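Local coordinates for protein hypothetical aspartyl-tRNA synthetase (Sulfolobus tokodaii, PDB 1WYD) that probably charges both tRNA(Asp) and tRNA(Asn) with aspartate, first activating the amino acid with ATP, as a homodimeric class II aminoacyl-tRNA synthetase, at residues I162-E167 with F380-K385. Residues are numbered along the deposited sequence; the frame is centred on the assembly and turned at random.
Sequences IASATE and FEFFLK
Ser164 and Thr166, on the irregular loop that follows strand 161-162, face the first turn of the short helix 381-384: the CA atoms of Thr166 and Phe380 are 7.7 Å apart, and aromatic rings bridge the distance. Ser164 OG lies over one face of the Phe382 ring, displaced toward the rim and 3.6 Å from Phe382 CE1, while Phe383 CB sits over the centre of the opposite face. At the ring edge, Phe382 CZ meets Ala165 O at 3.4 Å and Phe382 CE2 approaches Thr166 OG1 at 4.0 Å. A chi1 of 77° places the Phe382 ring between its own backbone N and carbonyl carbon, directed at the loop. Shortened to an alanine, Phe382 would probably leave a gap between loop and helix, with Ser164 OG losing the ring face beneath it and Ala165 O its contact with the ring edge. Phe380, at the N-cap position, brings CE2 to 3.3 Å from Thr166 O; its own carbonyl O receives Phe383 N and Leu384 N. Thr166 has CG2 anti to its backbone N, which carries the methyl to 3.8 Å from Phe383 CE1, the two side chains crossing at about a right angle. Leu190 of helix 189-199 packs on Phe382 and Phe383, and Phe329 meets Phe383 edge-to-face. Glu167, predicted to bind L-aspartate, ends the loop segment with OE2 hydrogen-bonded to Tyr330 OH. Joined by ring carbons against carbonyl oxygens, a hydroxyl over a ring face and one methyl-ring contact, loop and helix meet through van der Waals and weakly polar forces beside the predicted aspartate site of the class II catalytic domain.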
loop_
_atom_site.group_PDB
_atom_site.type_symbol
_atom_site.label_atom_id
_atom_site.label_comp_id
_atom_site.label_asym_id
_atom_site.label_seq_id
_atom_site.Cartn_x
_atom_site.Cartn_y
_atom_site.Cartn_z
ATOM N N ILE B 162 -1.786 -13.358 12.090
ATOM C CA ILE B 162 -2.527 -14.579 11.802
ATOM C C ILE B 162 -2.364 -15.626 12.897
ATOM O O ILE B 162 -1.411 -15.564 13.665
ATOM C CB ILE B 162 -2.063 -15.168 10.478
ATOM C CG1 ILE B 162 -0.569 -15.533 10.534
ATOM C CG2 ILE B 162 -2.426 -14.185 9.309
ATOM C CD1 ILE B 162 -0.083 -16.306 9.283
ATOM N N ALA B 163 -3.282 -16.579 12.957
ATOM C CA ALA B 163 -3.222 -17.594 13.981
ATOM C C ALA B 163 -2.113 -18.623 13.739
ATOM O O ALA B 163 -1.326 -18.880 14.621
ATOM C CB ALA B 163 -4.563 -18.274 14.162
ATOM N N SER B 164 -2.072 -19.228 12.557
ATOM C CA SER B 164 -1.080 -20.262 12.291
ATOM C C SER B 164 -0.560 -20.108 10.886
ATOM O O SER B 164 -1.206 -19.494 10.065
ATOM C CB SER B 164 -1.658 -21.666 12.525
ATOM O OG SER B 164 -2.795 -21.912 11.706
ATOM N N ALA B 165 0.611 -20.669 10.620
ATOM C CA ALA B 165 1.300 -20.526 9.341
ATOM C C ALA B 165 0.610 -21.278 8.222
ATOM O O ALA B 165 -0.051 -22.300 8.459
ATOM C CB ALA B 165 2.730 -21.035 9.485
ATOM N N THR B 166 0.801 -20.803 6.993
ATOM C CA THR B 166 0.194 -21.444 5.831
ATOM C C THR B 166 1.099 -22.556 5.319
ATOM O O THR B 166 0.626 -23.602 4.880
ATOM C CB THR B 166 -0.121 -20.384 4.771
ATOM O OG1 THR B 166 -1.371 -19.770 5.107
ATOM C CG2 THR B 166 -0.357 -21.002 3.369
ATOM N N GLU B 167 2.403 -22.331 5.386
ATOM C CA GLU B 167 3.372 -23.378 5.077
ATOM C C GLU B 167 4.282 -23.665 6.281
ATOM O O GLU B 167 5.179 -22.873 6.577
ATOM C CB GLU B 167 4.211 -23.012 3.843
ATOM C CG GLU B 167 3.417 -22.505 2.633
ATOM C CD GLU B 167 4.200 -21.482 1.823
ATOM O OE1 GLU B 167 5.384 -21.755 1.521
ATOM O OE2 GLU B 167 3.652 -20.404 1.491
ATOM N N PHE B 380 -4.765 -27.910 8.807
ATOM C CA PHE B 380 -4.908 -26.840 7.805
ATOM C C PHE B 380 -6.351 -26.606 7.422
ATOM O O PHE B 380 -6.636 -26.114 6.327
ATOM C CB PHE B 380 -4.040 -27.126 6.569
ATOM C CG PHE B 380 -2.578 -27.064 6.868
ATOM C CD1 PHE B 380 -1.891 -28.208 7.300
ATOM C CD2 PHE B 380 -1.901 -25.854 6.805
ATOM C CE1 PHE B 380 -0.523 -28.154 7.618
ATOM C CE2 PHE B 380 -0.538 -25.778 7.133
ATOM C CZ PHE B 380 0.152 -26.932 7.535
ATOM N N GLU B 381 -7.256 -26.951 8.340
ATOM C CA GLU B 381 -8.697 -26.773 8.146
ATOM C C GLU B 381 -9.018 -25.311 7.840
ATOM O O GLU B 381 -9.875 -25.039 6.995
ATOM C CB GLU B 381 -9.490 -27.262 9.373
ATOM C CG GLU B 381 -10.972 -27.578 9.154
ATOM C CD GLU B 381 -11.316 -28.126 7.768
ATOM O OE1 GLU B 381 -10.648 -29.077 7.291
ATOM O OE2 GLU B 381 -12.285 -27.630 7.153
ATOM N N PHE B 382 -8.306 -24.393 8.508
ATOM C CA PHE B 382 -8.430 -22.952 8.280
ATOM C C PHE B 382 -8.200 -22.532 6.809
ATOM O O PHE B 382 -8.678 -21.472 6.378
ATOM C CB PHE B 382 -7.484 -22.184 9.205
ATOM C CG PHE B 382 -6.049 -22.205 8.756
ATOM C CD1 PHE B 382 -5.239 -23.324 9.005
ATOM C CD2 PHE B 382 -5.499 -21.114 8.088
ATOM C CE1 PHE B 382 -3.909 -23.365 8.593
ATOM C CE2 PHE B 382 -4.160 -21.127 7.679
ATOM C CZ PHE B 382 -3.363 -22.257 7.932
ATOM N N PHE B 383 -7.480 -23.365 6.062
ATOM C CA PHE B 383 -7.225 -23.125 4.650
ATOM C C PHE B 383 -8.156 -23.959 3.764
ATOM O O PHE B 383 -8.690 -23.470 2.772
ATOM C CB PHE B 383 -5.747 -23.444 4.350
ATOM C CG PHE B 383 -5.244 -22.971 2.998
ATOM C CD1 PHE B 383 -4.226 -22.000 2.926
ATOM C CD2 PHE B 383 -5.708 -23.546 1.818
ATOM C CE1 PHE B 383 -3.712 -21.566 1.696
ATOM C CE2 PHE B 383 -5.211 -23.126 0.582
ATOM C CZ PHE B 383 -4.205 -22.132 0.521
ATOM N N LEU B 384 -8.336 -25.221 4.120
ATOM C CA LEU B 384 -9.174 -26.150 3.369
ATOM C C LEU B 384 -10.654 -25.797 3.274
ATOM O O LEU B 384 -11.255 -25.932 2.194
ATOM C CB LEU B 384 -9.034 -27.544 3.956
ATOM C CG LEU B 384 -7.627 -28.131 3.876
ATOM C CD1 LEU B 384 -7.591 -29.378 4.773
ATOM C CD2 LEU B 384 -7.276 -28.466 2.429
ATOM N N LYS B 385 -11.222 -25.317 4.380
ATOM C CA LYS B 385 -12.674 -25.126 4.510
ATOM C C LYS B 385 -13.300 -24.276 3.419
ATOM O O LYS B 385 -14.422 -24.556 2.987
ATOM C CB LYS B 385 -13.031 -24.481 5.861
ATOM C CG LYS B 385 -12.553 -23.042 5.990
ATOM C CD LYS B 385 -13.509 -22.219 6.839
ATOM C CE LYS B 385 -12.973 -22.071 8.254
ATOM N NZ LYS B 385 -13.831 -21.099 8.973
#